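Putative branched-chain amino acid aminotransferase IlvE (Streptococcus mutans, PDB 4DQN) probably catalyses the reversible, pyridoxal-phosphate-dependent transfer of the amino group between leucine, isoleucine or valine and 2-oxoglutarate. Local coordinates at residues L45-S50 and E147-I152; L64-T69 and V74-P79; T220-V225 and D276-F281; A291-I296 and P316-L321. One frame throughout, in Å; residues are numbered along the deposited sequence.

Interaction 1 of 4, residues L45-S50 and E147-I152; sequences LHISES and EYIFTI
No flat group enters the contact between Leu45, Ile47 and Ile149, which is made by aliphatic branches alone; the one ring of segment 45-50, that of His46, turns to the second subunit and meets His46 of that chain with the ring planes at about 65°. Strand 44-48 lies against the antiparallel sheet of the N-terminal domain, a part of the fold type IV aminotransferase architecture, and segments 45-50 and 147-152 touch without a hydrogen bond between them. Even the closest pair of CA atoms, Leu45 and Ile149, is 9.3 Å apart, so the gap is bridged by side chains. Ile149 reaches out with both branches: its CG2 and its CD1 each come to about 4.4 Å from Leu45 CD2. The CD1 methyl has a second neighbour in Ile47, whose CG1 occupies the slot between backbone N and carbonyl carbon (chi1 65°), which puts CG2 beside the backbone N and pointing at Ile149. Ile26 of strand 24-30 touches both Leu45 and Ile149, and Ile134 and Val136 of strand 126-136 extend the apolar layer past Ile149 and Ile47. The backbone of Leu45, His46 and Ile47 pairs antiparallel with a strand of the second subunit, so this packing joins the domain's sheet to the dimer interface. The tightest touch is between Ile47 CG2 and Ile149 CD1, 3.9 Å apart on obliquely crossing side chains.

Interaction 2 of 4, residues L64-T69 and V74-P79; sequences LKAYRT and VQLFRP
The first torsions of Tyr67 and Phe77 bring a ring carbon of one to the CB of the other: the tyrosine CG stands beside its backbone N (chi1 -58°), laying the ring along the neighbouring strand, whereas the phenylalanine CG lies anti to its N (chi1 174°) and carries that ring off, presenting CB instead. Tyr67 CE1 thus comes to 3.6 Å from Phe77 CB. At the edge of the tyrosine ring, in its plane, sits the carbonyl oxygen of Gln75. Phe330 meets Tyr67 edge-to-face, and helix 316-329 packs on Phe77. Strands 59-68 and 74-77 form a beta hairpin in which Tyr67 and Gln75 are an antiparallel hydrogen-bonded pair: Tyr67 N donates to Gln75 O at 2.8 Å, and Gln75 N returns a bond to Tyr67 O at 2.9 Å. Further along, the strands separate and a water takes over, donating to Lys65 O (2.6 Å) and accepting from Phe77 N. Away from the Tyr67 face, Ala66 CB touches Val74 CG1 at 3.8 Å, and Val74 CG2 lies over one face of the Arg68 guanidinium, offset toward its rim. That guanidinium is held by the carbonyl oxygens of Gly72, Val118 and Pro119. Near the turn the Thr69 CG2 methyl abuts the Gln75 amide, 3.4 Å from OE1, while the amide itself bonds Lys342 and Gln329. At the other end Leu64 CD1 rests 3.6 Å from Pro79 CB.

Interaction 3 of 4, residues T220-V225 and D276-F281; sequences TKIEEV and DELDKF
Thr220 and Asp276, at the partly exposed end of the contact, bring two oxygens near each other without a hydrogen bond: Thr220 OG1 stands 3.8 Å from Asp276 OD2. No hydrogen bond of any kind crosses between the two segments. Deeper in, the contact consists of one methyl pair, Ile222 CD1 against Leu278 CD2 at 4.2 Å, with the two side chains crossing at about a right angle. Ile222 carries CG1 beside its backbone N (chi1 -69°), and its extended chain sends CD1 out toward the leucine. These residues join strand 222-225 of the larger domain's mixed sheet to the short 3-10 turn around 278-280 that precedes strand 281-288. Immediately after Ile222 the strand has a classic beta bulge, in which Glu223 and Glu224 both face Tyr213 of strand 211-214. The 3-10 turn is fixed by Lys280 N bonding to Glu277 O at 3.0 Å and Phe281 N to Leu278 O at 3.1 Å. Backbone bonds of Thr220 with Val275 and of Ile222 with Val273 tie the strand and the residues just before it to the loop leading into the turn. Ile212, Leu214 and Phe230 pack on Ile222.

Interaction 4 of 4, residues A291-I296 and P316-L321; sequences AVISPI and PVTHKL
Ile293 and Thr318 touch through their CG2 methyls, 3.7 Å apart. In both residues the other branch (CG1 of Ile293, chi1 -66°; OG1 of Thr318, chi1 -63°) stands beside the backbone N, which leaves CG2 anti to it and aimed into the gap between strand and helix. The same threonine methyl also meets the ring of Pro295, whose CG lies 4.3 Å away. One helical turn on from Thr318, Leu321 offers its CB to Ile293 CD1, again at 4.3 Å; the isoleucine therefore spans two helix positions, one with each branch. All four residues are buried and the contact is wholly apolar. Here the N-terminal part of helix 316-329 lies on the mixed sheet of the larger domain, running nearly antiparallel to strand 292-301, with the segment axes 9.9 Å apart at closest and 168° between their directions. Around this first shell, Leu256 of helix 251-262 touches both Ile293 and Leu321, and Phe231 of strand 228-234 packs on Ile293 and Thr318. The helix start is positioned by Glu283, on the strand that pairs with 292-301: one carboxylate oxygen, OE2, bonds the backbone N of Val317 and the other, OE1, bonds Thr318 OG1, a grip on the hydroxyl that probably helps fix the rotation aiming the threonine methyl at Ile293. A negative charge so near a helix N-terminus would be favoured by the helix dipole.

Overall arrangement
Interactions 1 and 2 belong to the N-terminal domain and both reach its antiparallel sheet; their centres are 27 Å apart. Interactions 3 and 4 share the mixed sheet of the larger domain, with centres 17 Å apart and nearest atoms about 5 Å apart. Interactions 2 and 4 touch across the domains, Lys65 NZ lying 4.1 Å from Val292 CG2. Interaction 1 lies on the far side of the chain centre from interactions 3 and 4, at the dimer interface. The hairpin of interaction 2 comes nearest the cofactor site: the Leu64 side chain is about 9 Å from that of Lys188, the predicted pyridoxal-phosphate attachment lysine, which carries no cofactor here.

Interaction 1 of 4, residues L45-S50 and E147-I152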
# COMPACT_ATOMS: atom_id res chain seq x y z
N LEU A 45 -0.08 -13.45 14.23
CA LEU A 45 1.14 -13.59 13.44
C LEU A 45 2.27 -12.94 14.20
O LEU A 45 2.10 -11.87 14.79
CB LEU A 45 0.99 -12.95 12.06
CG LEU A 45 -0.00 -13.61 11.10
CD1 LEU A 45 -0.29 -12.69 9.93
CD2 LEU A 45 0.53 -14.95 10.59
N HIS A 46 3.43 -13.59 14.19
CA HIS A 46 4.59 -13.11 14.95
C HIS A 46 5.68 -12.75 13.95
O HIS A 46 6.36 -13.62 13.42
CB HIS A 46 5.05 -14.21 15.90
CG HIS A 46 3.94 -14.79 16.73
ND1 HIS A 46 3.52 -14.22 17.91
CD2 HIS A 46 3.13 -15.85 16.51
CE1 HIS A 46 2.51 -14.93 18.41
NE2 HIS A 46 2.25 -15.92 17.57
N ILE A 47 5.82 -11.46 13.65
CA ILE A 47 6.66 -11.05 12.53
C ILE A 47 7.60 -9.94 12.96
O ILE A 47 7.31 -9.18 13.88
CB ILE A 47 5.82 -10.60 11.31
CG1 ILE A 47 5.02 -9.33 11.62
CG2 ILE A 47 4.85 -11.71 10.86
CD1 ILE A 47 4.18 -8.83 10.43
N SER A 48 8.74 -9.87 12.28
CA SER A 48 9.74 -8.84 12.57
C SER A 48 9.16 -7.43 12.51
O SER A 48 8.39 -7.11 11.61
CB SER A 48 10.88 -8.96 11.57
OG SER A 48 11.83 -7.93 11.81
N GLU A 49 9.57 -6.59 13.47
CA GLU A 49 9.22 -5.18 13.46
C GLU A 49 9.64 -4.52 12.14
O GLU A 49 9.15 -3.46 11.77
CB GLU A 49 9.90 -4.46 14.64
CG GLU A 49 11.44 -4.47 14.56
CD GLU A 49 12.09 -4.02 15.84
OE1 GLU A 49 11.35 -3.59 16.75
OE2 GLU A 49 13.34 -4.09 15.95
N SER A 50 10.57 -5.17 11.44
CA SER A 50 11.10 -4.63 10.20
C SER A 50 10.55 -5.33 8.96
O SER A 50 11.16 -5.24 7.89
CB SER A 50 12.62 -4.75 10.20
OG SER A 50 13.15 -3.88 9.23
N GLU A 147 12.04 -13.54 3.21
CA GLU A 147 11.16 -14.45 3.95
C GLU A 147 9.70 -14.05 3.73
O GLU A 147 9.38 -12.87 3.73
CB GLU A 147 11.48 -14.43 5.45
CG GLU A 147 12.87 -14.96 5.81
CD GLU A 147 13.19 -14.80 7.28
OE1 GLU A 147 12.28 -15.03 8.12
OE2 GLU A 147 14.33 -14.42 7.61
N TYR A 148 8.81 -15.03 3.55
CA TYR A 148 7.40 -14.72 3.34
C TYR A 148 6.51 -15.64 4.14
O TYR A 148 6.89 -16.78 4.46
CB TYR A 148 7.03 -14.82 1.85
CG TYR A 148 7.76 -13.78 1.03
CD1 TYR A 148 9.07 -14.00 0.60
CD2 TYR A 148 7.15 -12.57 0.71
CE1 TYR A 148 9.76 -13.04 -0.13
CE2 TYR A 148 7.83 -11.60 -0.03
CZ TYR A 148 9.13 -11.85 -0.44
OH TYR A 148 9.81 -10.91 -1.17
N ILE A 149 5.31 -15.15 4.47
CA ILE A 149 4.27 -16.01 5.04
C ILE A 149 3.12 -16.10 4.08
O ILE A 149 2.69 -15.09 3.53
CB ILE A 149 3.77 -15.45 6.39
CG1 ILE A 149 4.87 -15.59 7.45
CG2 ILE A 149 2.52 -16.21 6.87
CD1 ILE A 149 4.50 -15.00 8.81
N PHE A 150 2.61 -17.32 3.86
CA PHE A 150 1.33 -17.52 3.20
C PHE A 150 0.39 -18.17 4.20
O PHE A 150 0.67 -19.25 4.73
CB PHE A 150 1.46 -18.38 1.93
CG PHE A 150 0.14 -18.70 1.26
CD1 PHE A 150 -0.67 -17.69 0.75
CD2 PHE A 150 -0.29 -20.02 1.13
CE1 PHE A 150 -1.91 -17.99 0.13
CE2 PHE A 150 -1.51 -20.34 0.51
CZ PHE A 150 -2.32 -19.32 0.00
N THR A 151 -0.72 -17.50 4.49
CA THR A 151 -1.69 -18.04 5.44
C THR A 151 -3.11 -17.95 4.88
O THR A 151 -3.43 -17.02 4.14
CB THR A 151 -1.58 -17.34 6.82
OG1 THR A 151 -2.51 -17.91 7.74
CG2 THR A 151 -1.82 -15.81 6.72
N ILE A 152 -3.94 -18.94 5.19
CA ILE A 152 -5.37 -18.82 4.89
C ILE A 152 -6.16 -19.03 6.17
O ILE A 152 -6.10 -20.10 6.78
CB ILE A 152 -5.86 -19.86 3.86
CG1 ILE A 152 -5.01 -19.84 2.58
CG2 ILE A 152 -7.33 -19.60 3.52
CD1 ILE A 152 -5.52 -20.82 1.48

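Interaction 2 of 4, residues L64-T69 and V74-P79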
# COMPACT_ATOMS: atom_id res chain seq x y z
N LEU A 64 -12.28 -15.90 -1.24
CA LEU A 64 -13.06 -16.91 -1.95
C LEU A 64 -13.94 -17.61 -0.94
O LEU A 64 -13.69 -17.55 0.26
CB LEU A 64 -12.16 -17.90 -2.71
CG LEU A 64 -11.19 -18.82 -1.95
CD1 LEU A 64 -10.74 -19.98 -2.83
CD2 LEU A 64 -9.98 -18.06 -1.39
N LYS A 65 -15.01 -18.25 -1.42
CA LYS A 65 -16.00 -18.82 -0.52
C LYS A 65 -16.12 -20.33 -0.65
O LYS A 65 -15.88 -20.89 -1.72
CB LYS A 65 -17.37 -18.16 -0.76
CG LYS A 65 -17.48 -16.76 -0.16
CD LYS A 65 -18.72 -16.03 -0.68
CE LYS A 65 -18.97 -14.75 0.10
NZ LYS A 65 -20.15 -14.01 -0.45
N ALA A 66 -16.47 -20.99 0.46
CA ALA A 66 -16.84 -22.40 0.44
C ALA A 66 -18.34 -22.46 0.64
O ALA A 66 -18.89 -21.73 1.48
CB ALA A 66 -16.11 -23.18 1.56
N TYR A 67 -19.00 -23.31 -0.13
CA TYR A 67 -20.46 -23.34 -0.17
C TYR A 67 -20.93 -24.73 0.24
O TYR A 67 -20.44 -25.72 -0.28
CB TYR A 67 -20.93 -23.08 -1.61
CG TYR A 67 -20.46 -21.76 -2.20
CD1 TYR A 67 -19.19 -21.65 -2.78
CD2 TYR A 67 -21.27 -20.64 -2.18
CE1 TYR A 67 -18.76 -20.43 -3.31
CE2 TYR A 67 -20.85 -19.43 -2.71
CZ TYR A 67 -19.60 -19.33 -3.27
OH TYR A 67 -19.18 -18.13 -3.80
N ARG A 68 -21.88 -24.80 1.17
CA ARG A 68 -22.50 -26.10 1.46
C ARG A 68 -23.64 -26.38 0.47
O ARG A 68 -24.46 -25.50 0.20
CB ARG A 68 -23.02 -26.17 2.90
CG ARG A 68 -23.35 -27.59 3.34
CD ARG A 68 -23.88 -27.64 4.76
NE ARG A 68 -22.89 -27.19 5.74
CZ ARG A 68 -21.90 -27.95 6.22
NH1 ARG A 68 -21.77 -29.20 5.79
NH2 ARG A 68 -21.06 -27.47 7.13
N THR A 69 -23.68 -27.60 -0.06
CA THR A 69 -24.69 -27.97 -1.05
C THR A 69 -25.88 -28.69 -0.41
O THR A 69 -25.90 -28.95 0.79
CB THR A 69 -24.09 -28.87 -2.15
OG1 THR A 69 -23.65 -30.11 -1.57
CG2 THR A 69 -22.93 -28.17 -2.83
N VAL A 74 -19.52 -29.83 0.85
CA VAL A 74 -19.03 -28.46 0.73
C VAL A 74 -18.13 -28.35 -0.49
O VAL A 74 -17.40 -29.29 -0.82
CB VAL A 74 -18.27 -28.04 2.00
CG1 VAL A 74 -17.74 -26.60 1.86
CG2 VAL A 74 -19.19 -28.14 3.20
N GLN A 75 -18.18 -27.22 -1.18
CA GLN A 75 -17.36 -27.06 -2.38
C GLN A 75 -16.80 -25.64 -2.50
O GLN A 75 -17.34 -24.69 -1.96
CB GLN A 75 -18.17 -27.43 -3.63
CG GLN A 75 -19.40 -26.56 -3.85
CD GLN A 75 -20.32 -27.15 -4.90
OE1 GLN A 75 -20.38 -28.37 -5.06
NE2 GLN A 75 -21.05 -26.30 -5.63
N LEU A 76 -15.68 -25.53 -3.22
CA LEU A 76 -15.10 -24.24 -3.57
C LEU A 76 -15.52 -23.89 -4.98
O LEU A 76 -15.88 -24.79 -5.76
CB LEU A 76 -13.57 -24.31 -3.50
CG LEU A 76 -13.00 -24.53 -2.10
CD1 LEU A 76 -11.49 -24.76 -2.19
CD2 LEU A 76 -13.31 -23.33 -1.20
N PHE A 77 -15.46 -22.61 -5.31
CA PHE A 77 -15.88 -22.10 -6.62
C PHE A 77 -14.70 -21.41 -7.31
O PHE A 77 -14.27 -20.32 -6.89
CB PHE A 77 -17.05 -21.14 -6.43
CG PHE A 77 -17.48 -20.44 -7.70
CD1 PHE A 77 -18.27 -21.09 -8.64
CD2 PHE A 77 -17.10 -19.11 -7.94
CE1 PHE A 77 -18.67 -20.44 -9.81
CE2 PHE A 77 -17.49 -18.46 -9.10
CZ PHE A 77 -18.28 -19.12 -10.04
N ARG A 78 -14.18 -22.05 -8.35
CA ARG A 78 -13.08 -21.53 -9.16
C ARG A 78 -11.84 -21.06 -8.36
O ARG A 78 -11.30 -20.01 -8.66
CB ARG A 78 -13.61 -20.38 -10.05
CG ARG A 78 -14.76 -20.80 -10.98
CD ARG A 78 -15.39 -19.61 -11.72
NE ARG A 78 -14.94 -19.20 -13.07
CZ ARG A 78 -13.85 -19.59 -13.73
NH1 ARG A 78 -12.99 -20.43 -13.22
NH2 ARG A 78 -13.61 -19.11 -14.94
N PRO A 79 -11.38 -21.85 -7.37
CA PRO A 79 -10.25 -21.33 -6.59
C PRO A 79 -8.97 -21.28 -7.42
O PRO A 79 -8.05 -20.57 -7.03
CB PRO A 79 -10.11 -22.35 -5.47
CG PRO A 79 -10.63 -23.65 -6.07
CD PRO A 79 -11.78 -23.20 -6.93
O HOH W 1 -14.30 -20.85 -3.76

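Interaction 3 of 4, residues T220-V225 and D276-F281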
# COMPACT_ATOMS: atom_id res chain seq x y z
N THR A 220 -12.69 9.83 -17.25
CA THR A 220 -13.81 9.86 -18.18
C THR A 220 -14.48 8.49 -18.33
O THR A 220 -15.58 8.37 -18.89
CB THR A 220 -13.36 10.38 -19.55
OG1 THR A 220 -14.51 10.69 -20.34
CG2 THR A 220 -12.52 9.34 -20.24
N LYS A 221 -13.82 7.45 -17.81
CA LYS A 221 -14.31 6.08 -17.94
C LYS A 221 -14.35 5.43 -16.57
O LYS A 221 -13.50 5.70 -15.71
CB LYS A 221 -13.37 5.29 -18.85
CG LYS A 221 -13.19 5.87 -20.23
CD LYS A 221 -12.04 5.19 -20.97
CE LYS A 221 -10.75 5.31 -20.16
NZ LYS A 221 -9.61 4.58 -20.76
N ILE A 222 -15.34 4.57 -16.35
CA ILE A 222 -15.49 3.88 -15.08
C ILE A 222 -14.44 2.79 -14.92
O ILE A 222 -14.17 2.03 -15.85
CB ILE A 222 -16.91 3.26 -14.94
CG1 ILE A 222 -17.95 4.37 -14.81
CG2 ILE A 222 -16.99 2.35 -13.73
CD1 ILE A 222 -19.38 3.85 -14.69
N GLU A 223 -13.84 2.73 -13.73
CA GLU A 223 -12.88 1.68 -13.42
C GLU A 223 -13.54 0.60 -12.59
O GLU A 223 -13.70 -0.55 -13.03
CB GLU A 223 -11.72 2.27 -12.63
CG GLU A 223 -10.85 3.20 -13.43
CD GLU A 223 -9.58 2.55 -13.89
OE1 GLU A 223 -8.75 2.18 -13.03
OE2 GLU A 223 -9.40 2.40 -15.12
N GLU A 224 -13.90 0.95 -11.36
CA GLU A 224 -14.52 -0.01 -10.46
C GLU A 224 -15.34 0.63 -9.34
O GLU A 224 -15.26 1.85 -9.10
CB GLU A 224 -13.47 -1.00 -9.90
CG GLU A 224 -12.19 -0.37 -9.37
CD GLU A 224 -11.10 -1.41 -9.12
OE1 GLU A 224 -10.77 -2.17 -10.05
OE2 GLU A 224 -10.60 -1.48 -7.98
N VAL A 225 -16.12 -0.22 -8.66
CA VAL A 225 -17.05 0.19 -7.62
C VAL A 225 -16.50 -0.28 -6.28
O VAL A 225 -16.69 -1.43 -5.88
CB VAL A 225 -18.42 -0.47 -7.86
CG1 VAL A 225 -19.50 0.15 -6.98
CG2 VAL A 225 -18.80 -0.39 -9.34
N ASP A 276 -20.19 9.63 -19.46
CA ASP A 276 -21.10 10.54 -20.13
C ASP A 276 -22.18 9.80 -20.90
O ASP A 276 -23.06 10.41 -21.50
CB ASP A 276 -20.33 11.47 -21.07
CG ASP A 276 -19.30 12.30 -20.33
OD1 ASP A 276 -19.70 13.23 -19.60
OD2 ASP A 276 -18.09 12.02 -20.49
N GLU A 277 -22.10 8.47 -20.88
CA GLU A 277 -23.04 7.62 -21.62
C GLU A 277 -23.79 6.65 -20.69
O GLU A 277 -24.07 5.53 -21.08
CB GLU A 277 -22.30 6.82 -22.71
CG GLU A 277 -21.28 5.80 -22.15
CD GLU A 277 -20.61 4.93 -23.20
OE1 GLU A 277 -20.68 5.27 -24.41
OE2 GLU A 277 -19.99 3.90 -22.80
N LEU A 278 -24.13 7.09 -19.48
CA LEU A 278 -24.78 6.18 -18.52
C LEU A 278 -26.16 5.70 -18.98
O LEU A 278 -26.60 4.61 -18.60
CB LEU A 278 -24.85 6.81 -17.13
CG LEU A 278 -23.51 7.07 -16.44
CD1 LEU A 278 -23.71 7.66 -15.05
CD2 LEU A 278 -22.70 5.80 -16.35
N ASP A 279 -26.85 6.50 -19.80
CA ASP A 279 -28.14 6.11 -20.35
C ASP A 279 -28.04 4.90 -21.28
O ASP A 279 -29.06 4.33 -21.68
CB ASP A 279 -28.78 7.29 -21.09
CG ASP A 279 -27.75 8.19 -21.75
OD1 ASP A 279 -27.23 7.81 -22.82
OD2 ASP A 279 -27.46 9.28 -21.19
N LYS A 280 -26.82 4.51 -21.63
CA LYS A 280 -26.56 3.32 -22.44
C LYS A 280 -27.01 2.06 -21.70
O LYS A 280 -27.25 1.01 -22.31
CB LYS A 280 -25.05 3.23 -22.75
CG LYS A 280 -24.63 2.16 -23.74
CD LYS A 280 -23.10 2.10 -23.90
CE LYS A 280 -22.72 1.04 -24.94
NZ LYS A 280 -21.25 0.91 -25.17
N PHE A 281 -27.15 2.17 -20.38
CA PHE A 281 -27.42 0.99 -19.55
C PHE A 281 -28.79 0.98 -18.89
O PHE A 281 -29.16 1.89 -18.15
CB PHE A 281 -26.30 0.81 -18.52
CG PHE A 281 -24.96 0.64 -19.14
CD1 PHE A 281 -24.69 -0.47 -19.94
CD2 PHE A 281 -23.96 1.59 -18.96
CE1 PHE A 281 -23.46 -0.64 -20.54
CE2 PHE A 281 -22.72 1.43 -19.56
CZ PHE A 281 -22.47 0.31 -20.35

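Interaction 4 of 4, residues A291-I296 and P316-L321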
# COMPACT_ATOMS: atom_id res chain seq x y z
N ALA A 291 -19.54 -9.38 -2.47
CA ALA A 291 -20.75 -8.73 -2.94
C ALA A 291 -21.71 -9.70 -3.67
O ALA A 291 -22.93 -9.59 -3.52
CB ALA A 291 -20.37 -7.56 -3.85
N VAL A 292 -21.13 -10.64 -4.42
CA VAL A 292 -21.84 -11.43 -5.44
C VAL A 292 -22.30 -10.48 -6.54
O VAL A 292 -21.51 -10.13 -7.42
CB VAL A 292 -22.99 -12.29 -4.88
CG1 VAL A 292 -23.45 -13.26 -5.93
CG2 VAL A 292 -22.52 -13.05 -3.64
N ILE A 293 -23.56 -10.06 -6.49
CA ILE A 293 -23.96 -8.88 -7.25
C ILE A 293 -24.62 -7.87 -6.32
O ILE A 293 -25.53 -8.22 -5.56
CB ILE A 293 -24.92 -9.22 -8.41
CG1 ILE A 293 -24.18 -10.06 -9.46
CG2 ILE A 293 -25.48 -7.94 -9.05
CD1 ILE A 293 -25.07 -10.65 -10.56
N SER A 294 -24.12 -6.63 -6.34
CA SER A 294 -24.78 -5.53 -5.65
C SER A 294 -25.44 -4.66 -6.71
O SER A 294 -24.75 -3.91 -7.39
CB SER A 294 -23.78 -4.69 -4.85
OG SER A 294 -23.08 -5.49 -3.91
N PRO A 295 -26.77 -4.76 -6.86
CA PRO A 295 -27.48 -3.95 -7.85
C PRO A 295 -27.30 -2.46 -7.57
O PRO A 295 -27.36 -2.04 -6.41
CB PRO A 295 -28.95 -4.35 -7.65
CG PRO A 295 -28.90 -5.72 -6.99
CD PRO A 295 -27.68 -5.64 -6.10
N ILE A 296 -27.06 -1.68 -8.61
CA ILE A 296 -26.92 -0.24 -8.42
C ILE A 296 -28.27 0.42 -8.70
O ILE A 296 -28.85 0.24 -9.77
CB ILE A 296 -25.80 0.36 -9.31
CG1 ILE A 296 -24.44 -0.15 -8.84
CG2 ILE A 296 -25.84 1.88 -9.29
CD1 ILE A 296 -23.30 0.07 -9.84
N PRO A 316 -34.55 -7.37 -14.16
CA PRO A 316 -34.73 -8.77 -14.54
C PRO A 316 -33.44 -9.47 -14.96
O PRO A 316 -33.27 -10.64 -14.62
CB PRO A 316 -35.68 -8.69 -15.74
CG PRO A 316 -35.63 -7.25 -16.20
CD PRO A 316 -35.44 -6.48 -14.93
N VAL A 317 -32.57 -8.79 -15.71
CA VAL A 317 -31.37 -9.43 -16.22
C VAL A 317 -30.39 -9.65 -15.07
O VAL A 317 -29.77 -10.72 -14.96
CB VAL A 317 -30.71 -8.61 -17.36
CG1 VAL A 317 -29.39 -9.25 -17.81
CG2 VAL A 317 -31.66 -8.46 -18.54
N THR A 318 -30.27 -8.65 -14.20
CA THR A 318 -29.47 -8.79 -12.98
C THR A 318 -29.98 -9.97 -12.17
O THR A 318 -29.21 -10.82 -11.72
CB THR A 318 -29.50 -7.50 -12.12
OG1 THR A 318 -28.91 -6.42 -12.85
CG2 THR A 318 -28.72 -7.70 -10.82
N HIS A 319 -31.30 -10.04 -11.99
CA HIS A 319 -31.90 -11.16 -11.26
C HIS A 319 -31.53 -12.51 -11.85
O HIS A 319 -31.21 -13.45 -11.12
CB HIS A 319 -33.43 -11.02 -11.26
CG HIS A 319 -33.99 -10.42 -10.01
ND1 HIS A 319 -34.60 -9.18 -9.98
CD2 HIS A 319 -34.05 -10.90 -8.74
CE1 HIS A 319 -35.00 -8.92 -8.75
NE2 HIS A 319 -34.68 -9.94 -7.98
N LYS A 320 -31.57 -12.60 -13.18
CA LYS A 320 -31.32 -13.85 -13.88
C LYS A 320 -29.87 -14.29 -13.75
O LYS A 320 -29.58 -15.48 -13.59
CB LYS A 320 -31.67 -13.71 -15.37
CG LYS A 320 -33.13 -14.01 -15.69
CD LYS A 320 -33.54 -13.35 -17.00
CE LYS A 320 -32.46 -13.49 -18.07
NZ LYS A 320 -32.73 -12.62 -19.27
N LEU A 321 -28.96 -13.33 -13.85
CA LEU A 321 -27.53 -13.62 -13.70
C LEU A 321 -27.21 -14.02 -12.27
O LEU A 321 -26.43 -14.95 -12.05
CB LEU A 321 -26.70 -12.39 -14.09
CG LEU A 321 -26.74 -12.01 -15.58
CD1 LEU A 321 -26.13 -10.62 -15.81
CD2 LEU A 321 -26.01 -13.03 -16.38